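Local atomic coordinates of putative alpha-L-fucosidase (Bacteroides thetaiotaomicron, PDB entry 4OUE), a protein that probably hydrolyses alpha-L-fucosidic linkages, as a glycoside hydrolase of family 29, and here holds a thiogalactoside in a pocket of its TIM barrel. Residues E34-E39 with R259-Y264; E162-G167 with V193-K198; M209-G214 with G238-M243; I250-D255 with R288-L293. All blocks are in the same frame, centred on the assembly; numbering follows the deposited sequence.

Contact 1: residues E34-E39 with R259-Y264; sequences EEYVNE and RPSWFY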
# COMPACT_ATOMS: atom_id res chain seq x y z
N GLU A 34 -20.35 19.55 2.96
CA GLU A 34 -20.24 20.53 4.02
C GLU A 34 -19.07 21.47 3.73
O GLU A 34 -18.22 21.19 2.87
CB GLU A 34 -20.02 19.85 5.37
CG GLU A 34 -21.19 19.04 5.84
CD GLU A 34 -21.31 19.02 7.35
OE1 GLU A 34 -20.79 18.08 7.98
OE2 GLU A 34 -21.93 19.95 7.92
N GLU A 35 -19.00 22.58 4.45
CA GLU A 35 -17.95 23.55 4.22
C GLU A 35 -16.76 23.27 5.12
O GLU A 35 -16.85 23.36 6.34
CB GLU A 35 -18.50 24.96 4.48
CG GLU A 35 -19.82 25.23 3.77
CD GLU A 35 -19.65 25.87 2.41
OE1 GLU A 35 -18.74 25.46 1.66
OE2 GLU A 35 -20.44 26.78 2.09
N TYR A 36 -15.64 22.93 4.50
CA TYR A 36 -14.40 22.62 5.21
C TYR A 36 -14.56 21.70 6.41
O TYR A 36 -14.27 22.08 7.55
CB TYR A 36 -13.61 23.90 5.55
CG TYR A 36 -12.17 23.76 5.12
CD1 TYR A 36 -11.44 22.61 5.45
CD2 TYR A 36 -11.55 24.73 4.34
CE1 TYR A 36 -10.14 22.46 5.06
CE2 TYR A 36 -10.23 24.57 3.94
CZ TYR A 36 -9.54 23.43 4.31
OH TYR A 36 -8.22 23.25 3.93
N VAL A 37 -15.01 20.48 6.13
CA VAL A 37 -15.22 19.44 7.12
C VAL A 37 -14.50 18.16 6.68
O VAL A 37 -14.66 17.71 5.53
CB VAL A 37 -16.73 19.16 7.29
CG1 VAL A 37 -16.97 17.89 8.11
CG2 VAL A 37 -17.43 20.35 7.94
N ASN A 38 -13.70 17.58 7.58
CA ASN A 38 -13.00 16.33 7.29
C ASN A 38 -13.46 15.21 8.21
O ASN A 38 -13.21 14.03 7.94
CB ASN A 38 -11.49 16.51 7.44
CG ASN A 38 -10.89 17.30 6.31
OD1 ASN A 38 -11.19 17.04 5.13
ND2 ASN A 38 -10.06 18.29 6.64
N GLU A 39 -14.13 15.58 9.29
CA GLU A 39 -14.69 14.60 10.22
C GLU A 39 -16.10 15.04 10.57
O GLU A 39 -16.28 16.06 11.25
CB GLU A 39 -13.81 14.51 11.47
CG GLU A 39 -12.38 14.00 11.21
CD GLU A 39 -12.32 12.47 11.03
OE1 GLU A 39 -13.33 11.78 11.33
OE2 GLU A 39 -11.25 11.95 10.60
N ARG A 259 -3.56 15.50 -1.01
CA ARG A 259 -3.85 16.84 -0.52
C ARG A 259 -3.59 16.86 1.00
O ARG A 259 -3.40 15.80 1.61
CB ARG A 259 -5.33 17.18 -0.81
CG ARG A 259 -5.56 17.67 -2.22
CD ARG A 259 -6.88 17.18 -2.81
NE ARG A 259 -7.07 17.74 -4.14
CZ ARG A 259 -7.67 18.90 -4.39
NH1 ARG A 259 -8.17 19.61 -3.38
NH2 ARG A 259 -7.78 19.35 -5.63
N PRO A 260 -3.56 18.06 1.60
CA PRO A 260 -3.46 18.14 3.06
C PRO A 260 -4.60 17.40 3.78
O PRO A 260 -4.35 16.71 4.78
CB PRO A 260 -3.56 19.65 3.34
CG PRO A 260 -3.06 20.30 2.10
CD PRO A 260 -3.45 19.39 0.96
N SER A 261 -5.84 17.54 3.29
CA SER A 261 -6.97 16.86 3.91
C SER A 261 -7.31 15.56 3.18
O SER A 261 -6.88 15.34 2.04
CB SER A 261 -8.21 17.75 3.92
OG SER A 261 -7.99 18.94 4.64
N TRP A 262 -8.09 14.72 3.84
CA TRP A 262 -8.57 13.49 3.23
C TRP A 262 -9.78 13.75 2.30
O TRP A 262 -9.91 13.11 1.25
CB TRP A 262 -8.92 12.46 4.30
CG TRP A 262 -7.72 11.87 5.02
CD1 TRP A 262 -7.30 12.18 6.29
CD2 TRP A 262 -6.82 10.87 4.53
NE1 TRP A 262 -6.19 11.43 6.61
CE2 TRP A 262 -5.87 10.62 5.55
CE3 TRP A 262 -6.72 10.15 3.33
CZ2 TRP A 262 -4.83 9.69 5.40
CZ3 TRP A 262 -5.69 9.22 3.19
CH2 TRP A 262 -4.76 9.00 4.21
N PHE A 263 -10.64 14.69 2.69
CA PHE A 263 -11.81 15.03 1.87
C PHE A 263 -11.53 16.22 0.96
O PHE A 263 -10.54 16.93 1.15
CB PHE A 263 -13.04 15.28 2.76
CG PHE A 263 -13.66 14.02 3.28
CD1 PHE A 263 -14.70 13.41 2.59
CD2 PHE A 263 -13.17 13.41 4.43
CE1 PHE A 263 -15.27 12.23 3.04
CE2 PHE A 263 -13.74 12.21 4.89
CZ PHE A 263 -14.78 11.63 4.19
N TYR A 264 -12.38 16.43 -0.04
CA TYR A 264 -12.12 17.48 -1.03
C TYR A 264 -12.46 18.88 -0.51
O TYR A 264 -13.54 19.09 0.05
CB TYR A 264 -12.87 17.24 -2.36
CG TYR A 264 -12.56 18.33 -3.36
CD1 TYR A 264 -11.46 18.24 -4.19
CD2 TYR A 264 -13.34 19.49 -3.44
CE1 TYR A 264 -11.14 19.24 -5.09
CE2 TYR A 264 -13.03 20.51 -4.34
CZ TYR A 264 -11.93 20.37 -5.16
OH TYR A 264 -11.59 21.37 -6.07
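The carboxamide of Asn38 reaches across to Ser261 and Phe263 and meets both with its two ends. Its nitrogen ND2 donates a weak, bent hydrogen bond to Ser261 OG, 3.0 Å away with 142° at the hydrogen. Its oxygen OD1 takes a second weak bond, at 3.4 Å, from the backbone N of Phe263. With CG anti to the carbonyl carbon (chi1 -73°), the amide is swung out beside the backbone N of Asn38, and the CB of Ser261 rests against the end of the amide, 3.3 Å from OD1 and equally close to ND2. Stronger partners come from elsewhere: OD1 also bonds the ring nitrogen NE2 of His265, and Ser261 OG and the hydroxyl of Tyr36 both bond one carboxylate oxygen of Glu268. The two segments belong to loops that follow strands 22-26 and 253-257 of the TIM barrel, so the contact ties together two loops at the C-terminal mouth of the barrel, near its surface. Phe263 adds carbon contacts to these polar atoms. Its CB sits 3.5 Å from Asn38 OD1, and the ring continues alongside the Asn38 backbone, with CD2 3.6 Å from Asn38 O. Tyr36 presents a ring edge to the serine, its CE1 4.1 Å from Ser261 OG, while the same ring stacks on His265.

Contact 2: residues E162-G167 with V193-K198; sequences ETWWDG and VIFGTK. With IPT (1-methylethyl 1-thio-beta-D-galactopyranoside), chain D.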
# COMPACT_ATOMS: atom_id res chain seq x y z
N GLU A 162 -10.41 -5.65 -0.82
CA GLU A 162 -9.91 -5.12 0.44
C GLU A 162 -11.05 -4.56 1.27
O GLU A 162 -11.97 -3.94 0.74
CB GLU A 162 -8.82 -4.06 0.21
CG GLU A 162 -8.15 -3.62 1.50
CD GLU A 162 -6.70 -3.18 1.31
OE1 GLU A 162 -6.09 -3.53 0.28
OE2 GLU A 162 -6.17 -2.48 2.22
N THR A 163 -10.98 -4.82 2.57
CA THR A 163 -11.89 -4.23 3.55
C THR A 163 -11.02 -3.44 4.53
O THR A 163 -10.05 -3.97 5.08
CB THR A 163 -12.70 -5.31 4.29
OG1 THR A 163 -13.67 -5.87 3.39
CG2 THR A 163 -13.44 -4.72 5.48
N TRP A 164 -11.37 -2.17 4.73
CA TRP A 164 -10.52 -1.27 5.51
C TRP A 164 -11.18 -0.91 6.83
O TRP A 164 -12.29 -0.37 6.87
CB TRP A 164 -10.27 0.01 4.71
CG TRP A 164 -8.85 0.50 4.73
CD1 TRP A 164 -7.80 0.03 3.98
CD2 TRP A 164 -8.32 1.57 5.52
NE1 TRP A 164 -6.65 0.74 4.26
CE2 TRP A 164 -6.95 1.70 5.20
CE3 TRP A 164 -8.88 2.44 6.46
CZ2 TRP A 164 -6.13 2.66 5.79
CZ3 TRP A 164 -8.07 3.39 7.05
CH2 TRP A 164 -6.70 3.50 6.71
N TRP A 165 -10.48 -1.21 7.93
CA TRP A 165 -11.00 -0.90 9.26
C TRP A 165 -10.18 0.20 9.95
O TRP A 165 -9.12 -0.06 10.54
CB TRP A 165 -11.03 -2.17 10.13
CG TRP A 165 -12.14 -3.12 9.76
CD1 TRP A 165 -13.28 -2.82 9.06
CD2 TRP A 165 -12.22 -4.51 10.08
NE1 TRP A 165 -14.07 -3.95 8.93
CE2 TRP A 165 -13.44 -5.00 9.55
CE3 TRP A 165 -11.39 -5.39 10.77
CZ2 TRP A 165 -13.84 -6.34 9.69
CZ3 TRP A 165 -11.79 -6.73 10.92
CH2 TRP A 165 -12.99 -7.19 10.37
N ASP A 166 -10.68 1.42 9.85
CA ASP A 166 -10.07 2.57 10.51
C ASP A 166 -10.15 2.36 12.02
O ASP A 166 -11.20 1.95 12.54
CB ASP A 166 -10.81 3.85 10.10
CG ASP A 166 -9.97 5.11 10.28
OD1 ASP A 166 -9.21 5.21 11.28
OD2 ASP A 166 -10.07 6.02 9.42
N GLY A 167 -9.05 2.62 12.72
CA GLY A 167 -9.01 2.44 14.16
C GLY A 167 -9.36 3.71 14.92
O GLY A 167 -9.42 3.69 16.16
N VAL A 193 -8.37 -8.69 1.22
CA VAL A 193 -7.37 -8.30 2.21
C VAL A 193 -8.02 -7.43 3.30
O VAL A 193 -8.78 -6.51 3.01
CB VAL A 193 -6.23 -7.52 1.53
CG1 VAL A 193 -5.29 -6.95 2.56
CG2 VAL A 193 -5.48 -8.45 0.59
N ILE A 194 -7.74 -7.74 4.57
CA ILE A 194 -8.27 -6.92 5.65
C ILE A 194 -7.19 -6.02 6.23
O ILE A 194 -6.17 -6.50 6.73
CB ILE A 194 -8.87 -7.77 6.79
CG1 ILE A 194 -10.11 -8.53 6.31
CG2 ILE A 194 -9.25 -6.87 7.96
CD1 ILE A 194 -10.70 -9.44 7.38
N PHE A 195 -7.41 -4.71 6.14
CA PHE A 195 -6.55 -3.75 6.83
C PHE A 195 -7.08 -3.66 8.24
O PHE A 195 -8.12 -3.03 8.49
CB PHE A 195 -6.63 -2.38 6.15
CG PHE A 195 -5.86 -1.29 6.87
CD1 PHE A 195 -4.51 -1.12 6.65
CD2 PHE A 195 -6.51 -0.43 7.76
CE1 PHE A 195 -3.81 -0.11 7.30
CE2 PHE A 195 -5.82 0.59 8.40
CZ PHE A 195 -4.46 0.75 8.18
N GLY A 196 -6.38 -4.31 9.17
CA GLY A 196 -6.82 -4.38 10.55
C GLY A 196 -6.08 -3.48 11.53
O GLY A 196 -4.85 -3.39 11.53
N THR A 197 -6.84 -2.83 12.41
CA THR A 197 -6.26 -1.98 13.44
C THR A 197 -6.77 -2.36 14.84
O THR A 197 -7.86 -2.94 14.99
CB THR A 197 -6.59 -0.50 13.19
OG1 THR A 197 -8.00 -0.37 12.98
CG2 THR A 197 -5.85 0.00 11.95
N LYS A 198 -5.97 -2.04 15.85
CA LYS A 198 -6.36 -2.25 17.25
C LYS A 198 -6.94 -3.64 17.56
O LYS A 198 -6.28 -4.66 17.34
CB LYS A 198 -7.27 -1.12 17.70
CG LYS A 198 -6.56 0.22 17.60
CD LYS A 198 -7.47 1.40 17.89
CE LYS A 198 -6.67 2.69 17.86
NZ LYS A 198 -7.51 3.89 18.06
C1 IPT D . -5.40 6.41 13.02
C2 IPT D . -5.98 5.19 13.64
O2 IPT D . -5.85 5.24 15.01
C3 IPT D . -5.30 3.99 13.06
O3 IPT D . -5.87 2.84 13.59
C4 IPT D . -5.39 4.01 11.56
O4 IPT D . -6.70 3.79 11.17
C5 IPT D . -4.93 5.34 11.05
O5 IPT D . -5.65 6.37 11.65
C6 IPT D . -5.12 5.42 9.57
O6 IPT D . -4.34 6.43 9.03
S1 IPT D . -6.11 7.85 13.79
C1' IPT D . -5.10 9.27 13.45
C2' IPT D . -4.26 9.64 14.63
C3' IPT D . -4.14 8.95 12.36
O HOH W 1 -10.89 -0.58 13.66
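Thr197 OG1 donates a 2.7 Å hydrogen bond to Trp165 O and accepts another from a water, 3.0 Å away, that also donates to Asp166 O. The hydroxyl is placed there by chi1 of 51°, between the backbone N and the carbonyl carbon. Lys198, fully extended, donates from NZ to Gly167 O at 2.7 Å, approaching from above the carbonyl plane. Earlier, the backbones pair as parallel strands, Trp165 N closing the run on Phe195 O. Trp164 and Phe195 point the same way and form an offset stack, planes 3° apart and centroids 3.9 Å apart, with Phe195 CB over the five-membered ring as a CH-pi contact. Ile194 CG2 lies likewise over one face of the Trp165 six-membered ring. An alanine in place of Trp164 would probably leave the Phe195 ring without its stacking partner and Glu253 OE2 without the indole N-H it accepts. Beyond the strand, IPT O4 donates to Asp166 OD1 at 2.9 Å and accepts a nearly straight bond from Gly167 N, while Asp166 OD2 is bonded to the Tyr123 hydroxyl. Strands 160-164 and 193-195, joined through helix 175-188, form a beta-alpha-beta crossover whose C-terminal loops line a sugar pocket, as in TIM-barrel glycosidases.

Contact 3: residues M209-G214 with G238-M243; sequences MGNEAG and GLNEGM. With IPT (1-methylethyl 1-thio-beta-D-galactopyranoside), chain D.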
# COMPACT_ATOMS: atom_id res chain seq x y z
N MET A 209 1.06 1.71 9.60
CA MET A 209 2.48 1.90 9.90
C MET A 209 2.75 3.15 10.74
O MET A 209 3.88 3.65 10.76
CB MET A 209 3.32 1.91 8.62
CG MET A 209 2.57 2.38 7.39
SD MET A 209 1.98 4.08 7.55
CE MET A 209 3.56 4.93 7.53
N GLY A 210 1.72 3.65 11.43
CA GLY A 210 1.94 4.62 12.49
C GLY A 210 1.88 6.10 12.14
O GLY A 210 1.83 6.94 13.04
N ASN A 211 1.91 6.43 10.85
CA ASN A 211 1.70 7.83 10.46
C ASN A 211 0.90 8.01 9.17
O ASN A 211 0.61 7.03 8.48
CB ASN A 211 3.02 8.60 10.40
CG ASN A 211 3.92 8.14 9.27
OD1 ASN A 211 3.74 8.53 8.11
ND2 ASN A 211 4.91 7.32 9.60
N GLU A 212 0.54 9.25 8.86
CA GLU A 212 -0.20 9.54 7.64
C GLU A 212 0.58 10.50 6.75
O GLU A 212 -0.00 11.31 6.03
CB GLU A 212 -1.58 10.13 7.97
CG GLU A 212 -2.51 9.15 8.69
CD GLU A 212 -3.85 9.78 9.05
OE1 GLU A 212 -3.97 11.02 8.99
OE2 GLU A 212 -4.80 9.02 9.38
N ALA A 213 1.91 10.39 6.81
CA ALA A 213 2.81 11.26 6.05
C ALA A 213 3.39 10.52 4.86
O ALA A 213 4.12 11.11 4.06
CB ALA A 213 3.92 11.78 6.94
N GLY A 214 3.09 9.23 4.76
CA GLY A 214 3.58 8.43 3.65
C GLY A 214 4.97 7.86 3.86
O GLY A 214 5.68 7.57 2.88
N GLY A 238 7.03 -0.40 16.44
CA GLY A 238 6.54 -1.74 16.16
C GLY A 238 5.61 -1.78 14.96
O GLY A 238 5.54 -2.80 14.27
N LEU A 239 4.87 -0.69 14.73
CA LEU A 239 4.05 -0.59 13.52
C LEU A 239 4.88 -0.08 12.33
O LEU A 239 4.87 -0.69 11.26
CB LEU A 239 2.85 0.33 13.74
CG LEU A 239 1.88 -0.12 14.83
CD1 LEU A 239 0.78 0.91 15.01
CD2 LEU A 239 1.30 -1.46 14.46
N ASN A 240 5.59 1.03 12.54
CA ASN A 240 6.32 1.72 11.48
C ASN A 240 7.50 0.91 10.93
O ASN A 240 7.68 0.82 9.72
CB ASN A 240 6.79 3.10 11.97
CG ASN A 240 7.34 3.98 10.85
OD1 ASN A 240 8.55 4.19 10.76
ND2 ASN A 240 6.45 4.55 10.03
N GLU A 241 8.30 0.31 11.82
CA GLU A 241 9.43 -0.52 11.41
C GLU A 241 9.14 -2.01 11.49
O GLU A 241 9.78 -2.81 10.81
CB GLU A 241 10.67 -0.22 12.25
CG GLU A 241 11.19 1.20 12.10
CD GLU A 241 12.46 1.44 12.89
OE1 GLU A 241 12.91 0.51 13.59
OE2 GLU A 241 13.00 2.57 12.80
N GLY A 242 8.20 -2.40 12.34
CA GLY A 242 7.95 -3.82 12.55
C GLY A 242 9.08 -4.46 13.32
O GLY A 242 9.95 -3.77 13.87
N MET A 243 9.08 -5.78 13.39
CA MET A 243 10.06 -6.51 14.18
C MET A 243 10.51 -7.75 13.43
O MET A 243 9.67 -8.53 12.96
CB MET A 243 9.46 -6.93 15.53
CG MET A 243 8.94 -5.80 16.40
SD MET A 243 7.89 -6.45 17.73
CE MET A 243 7.10 -4.92 18.30
C1 IPT D . -5.40 6.41 13.02
C2 IPT D . -5.98 5.19 13.64
O2 IPT D . -5.85 5.24 15.01
C3 IPT D . -5.30 3.99 13.06
O3 IPT D . -5.87 2.84 13.59
C4 IPT D . -5.39 4.01 11.56
O4 IPT D . -6.70 3.79 11.17
C5 IPT D . -4.93 5.34 11.05
O5 IPT D . -5.65 6.37 11.65
C6 IPT D . -5.12 5.42 9.57
O6 IPT D . -4.34 6.43 9.03
S1 IPT D . -6.11 7.85 13.79
C1' IPT D . -5.10 9.27 13.45
C2' IPT D . -4.26 9.64 14.63
C3' IPT D . -4.14 8.95 12.36
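Met209 and Asn240 bring their CA atoms to 4.2 Å where an irregular loop passes the last turn of helix 236-240, and Gly210 then turns the loop with a positive phi of 93°, where any side chain would collide with the carbonyl oxygen of the residue before. The Asn240 side chain makes the link: ND2 donates to Met209 O at 2.8 Å, a bond of 162° at the hydrogen, with the acceptor almost exactly in the plane of the amide. A chi1 of -170°, placing CG opposite the backbone N, carries the amide to that carbonyl. Asn211 ND2 comes within 3.2 Å of Asn240 ND2, but these are two donors; both instead bond the carbonyl oxygen of Glu215, a shared acceptor consistent with their closeness. The loop and the short helix both belong to the irregular chain between strands 193-195 and 253-257 of the TIM barrel. Asn211 is turned at its other end into an Asx turn, OD1 accepting in its carbonyl plane from Ala213 N at 2.9 Å. Met209, bent at both outer torsions, curls CE back to 3.8 Å from Asn240 ND2, while the same side chain packs on Ala252 and Thr254. Leu239 CB lies against the backbone of Met209, 4.1 Å from its C atom. Past the turn, Glu212 reaches the bound thiogalactoside, OE2 being 2.7 Å from IPT O6.

Contact 4: residues I250-D255 with R288-L293; sequences IPAETD and RNSVLL. With IPT (1-methylethyl 1-thio-beta-D-galactopyranoside), chain D.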
# COMPACT_ATOMS: atom_id res chain seq x y z
N ILE A 250 2.37 -9.56 9.10
CA ILE A 250 1.30 -8.59 8.83
C ILE A 250 1.91 -7.30 8.25
O ILE A 250 2.14 -6.33 8.98
CB ILE A 250 0.47 -8.28 10.12
CG1 ILE A 250 -0.04 -9.57 10.78
CG2 ILE A 250 -0.70 -7.35 9.81
CD1 ILE A 250 -0.82 -9.36 12.10
N PRO A 251 2.18 -7.30 6.94
CA PRO A 251 2.96 -6.19 6.38
C PRO A 251 2.26 -4.83 6.45
O PRO A 251 1.03 -4.74 6.60
CB PRO A 251 3.19 -6.61 4.92
CG PRO A 251 2.17 -7.65 4.64
CD PRO A 251 1.82 -8.31 5.93
N ALA A 252 3.06 -3.77 6.34
CA ALA A 252 2.57 -2.41 6.50
C ALA A 252 1.96 -1.82 5.23
O ALA A 252 2.56 -1.86 4.15
CB ALA A 252 3.69 -1.51 7.02
N GLU A 253 0.77 -1.25 5.37
CA GLU A 253 0.17 -0.49 4.28
C GLU A 253 0.27 0.99 4.62
O GLU A 253 -0.23 1.43 5.64
CB GLU A 253 -1.29 -0.89 4.10
CG GLU A 253 -1.93 -0.31 2.85
CD GLU A 253 -3.41 -0.65 2.77
OE1 GLU A 253 -3.76 -1.63 2.09
OE2 GLU A 253 -4.21 0.07 3.40
N THR A 254 0.92 1.75 3.75
CA THR A 254 1.16 3.18 3.98
C THR A 254 0.08 4.05 3.33
O THR A 254 -0.08 4.02 2.11
CB THR A 254 2.54 3.55 3.41
OG1 THR A 254 3.53 2.72 4.03
CG2 THR A 254 2.86 4.99 3.69
N ASP A 255 -0.63 4.84 4.14
CA ASP A 255 -1.73 5.69 3.63
C ASP A 255 -1.42 7.18 3.70
O ASP A 255 -0.91 7.67 4.71
CB ASP A 255 -3.04 5.41 4.37
CG ASP A 255 -2.95 5.65 5.88
OD1 ASP A 255 -1.91 5.32 6.50
OD2 ASP A 255 -3.94 6.17 6.46
N ARG A 288 9.95 0.97 0.42
CA ARG A 288 10.32 0.46 1.74
C ARG A 288 9.50 -0.75 2.16
O ARG A 288 8.99 -0.81 3.29
CB ARG A 288 10.15 1.57 2.79
CG ARG A 288 11.20 2.66 2.71
CD ARG A 288 11.04 3.64 3.85
NE ARG A 288 12.07 4.69 3.82
CZ ARG A 288 12.09 5.74 4.63
NH1 ARG A 288 11.13 5.89 5.55
NH2 ARG A 288 13.05 6.64 4.54
N ASN A 289 9.35 -1.71 1.25
CA ASN A 289 8.69 -2.98 1.56
C ASN A 289 7.27 -2.79 2.10
O ASN A 289 6.79 -3.53 2.97
CB ASN A 289 9.55 -3.79 2.54
CG ASN A 289 9.00 -5.18 2.79
OD1 ASN A 289 8.49 -5.84 1.87
ND2 ASN A 289 9.08 -5.62 4.04
N SER A 290 6.59 -1.78 1.56
CA SER A 290 5.21 -1.51 1.91
C SER A 290 4.38 -1.39 0.64
O SER A 290 4.80 -1.82 -0.44
CB SER A 290 5.12 -0.22 2.74
OG SER A 290 3.79 0.03 3.17
N VAL A 291 3.19 -0.81 0.79
CA VAL A 291 2.29 -0.56 -0.32
C VAL A 291 1.70 0.83 -0.09
O VAL A 291 1.34 1.19 1.05
CB VAL A 291 1.17 -1.63 -0.41
CG1 VAL A 291 -0.04 -1.13 -1.23
CG2 VAL A 291 1.73 -2.93 -1.00
N LEU A 292 1.62 1.62 -1.16
CA LEU A 292 1.16 2.99 -1.07
C LEU A 292 -0.34 3.09 -1.35
O LEU A 292 -0.80 2.82 -2.47
CB LEU A 292 1.97 3.89 -2.02
CG LEU A 292 1.51 5.35 -2.16
CD1 LEU A 292 1.47 6.07 -0.81
CD2 LEU A 292 2.42 6.09 -3.15
N LEU A 293 -1.10 3.48 -0.34
CA LEU A 293 -2.52 3.79 -0.51
C LEU A 293 -2.66 5.31 -0.61
O LEU A 293 -2.53 6.03 0.38
CB LEU A 293 -3.33 3.24 0.66
CG LEU A 293 -4.82 3.60 0.81
CD1 LEU A 293 -5.61 3.38 -0.48
CD2 LEU A 293 -5.42 2.77 1.96
C1 IPT D . -5.40 6.41 13.02
C2 IPT D . -5.98 5.19 13.64
O2 IPT D . -5.85 5.24 15.01
C3 IPT D . -5.30 3.99 13.06
O3 IPT D . -5.87 2.84 13.59
C4 IPT D . -5.39 4.01 11.56
O4 IPT D . -6.70 3.79 11.17
C5 IPT D . -4.93 5.34 11.05
O5 IPT D . -5.65 6.37 11.65
C6 IPT D . -5.12 5.42 9.57
O6 IPT D . -4.34 6.43 9.03
S1 IPT D . -6.11 7.85 13.79
C1' IPT D . -5.10 9.27 13.45
C2' IPT D . -4.26 9.64 14.63
C3' IPT D . -4.14 8.95 12.36
O HOH W 2 5.93 -4.19 5.76
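Thr254 and Ser290 meet inside the beta-alpha-beta unit formed by strand 253-257, helix 275-283 and strand 291-295 of the TIM barrel. The firm part of the pairing is parallel: Thr254 N donates to Val291 O at 2.8 Å, and Leu293 N to Thr254 O at 2.7 Å. By Asp255 and Leu293 the CA atoms have closed to 4.6 Å. Thr254 OG1, brought beside its own backbone N by chi1 of -57°, donates to Ser290 OG at 2.8 Å, and that oxygen in turn donates to Ala252 O, a bond so short as modelled that its exact length is doubtful. A valine in place of Thr254 would probably cost Ser290 OG the hydroxyl that donates to it, leaving, of the bonds described here, that to Ala252 O alone. Toward the start of the strands the chains part: Ala252 O and Val291 N, 3.6 Å apart, do not bond, and a water bridges the two chains, accepting from Ala252 N and donating to Asn289 O. Even this looser end is buried within the fold. On the opposite face of the sheet from Thr254, Glu253 OE2, which bonds Trp164 NE1, has the methyl CD2 of Leu293 lying 3.3 Å away.

All four contacts lie in the TIM-barrel part of the chain. Contacts 2 and 4 each pair two strands of its parallel sheet, taking in the outermost strands 193-195 and 253-257; their centres are about 13 Å apart, and Trp164 and Glu253 touch between them, consistent with the two ends of the sheet curling toward each other. Contact 3, a loop against a short helix, lies about 9 Å from contact 4 between centres. Contact 1 is about 21 to 24 Å from the rest, though its Trp262 still reaches Glu212 and Asp255. Along the chain, contacts 2 and 3 follow in series within the span closed by contact 1, while contacts 1 and 4 interlock. Contacts 2, 3 and 4 together shape one sugar pocket.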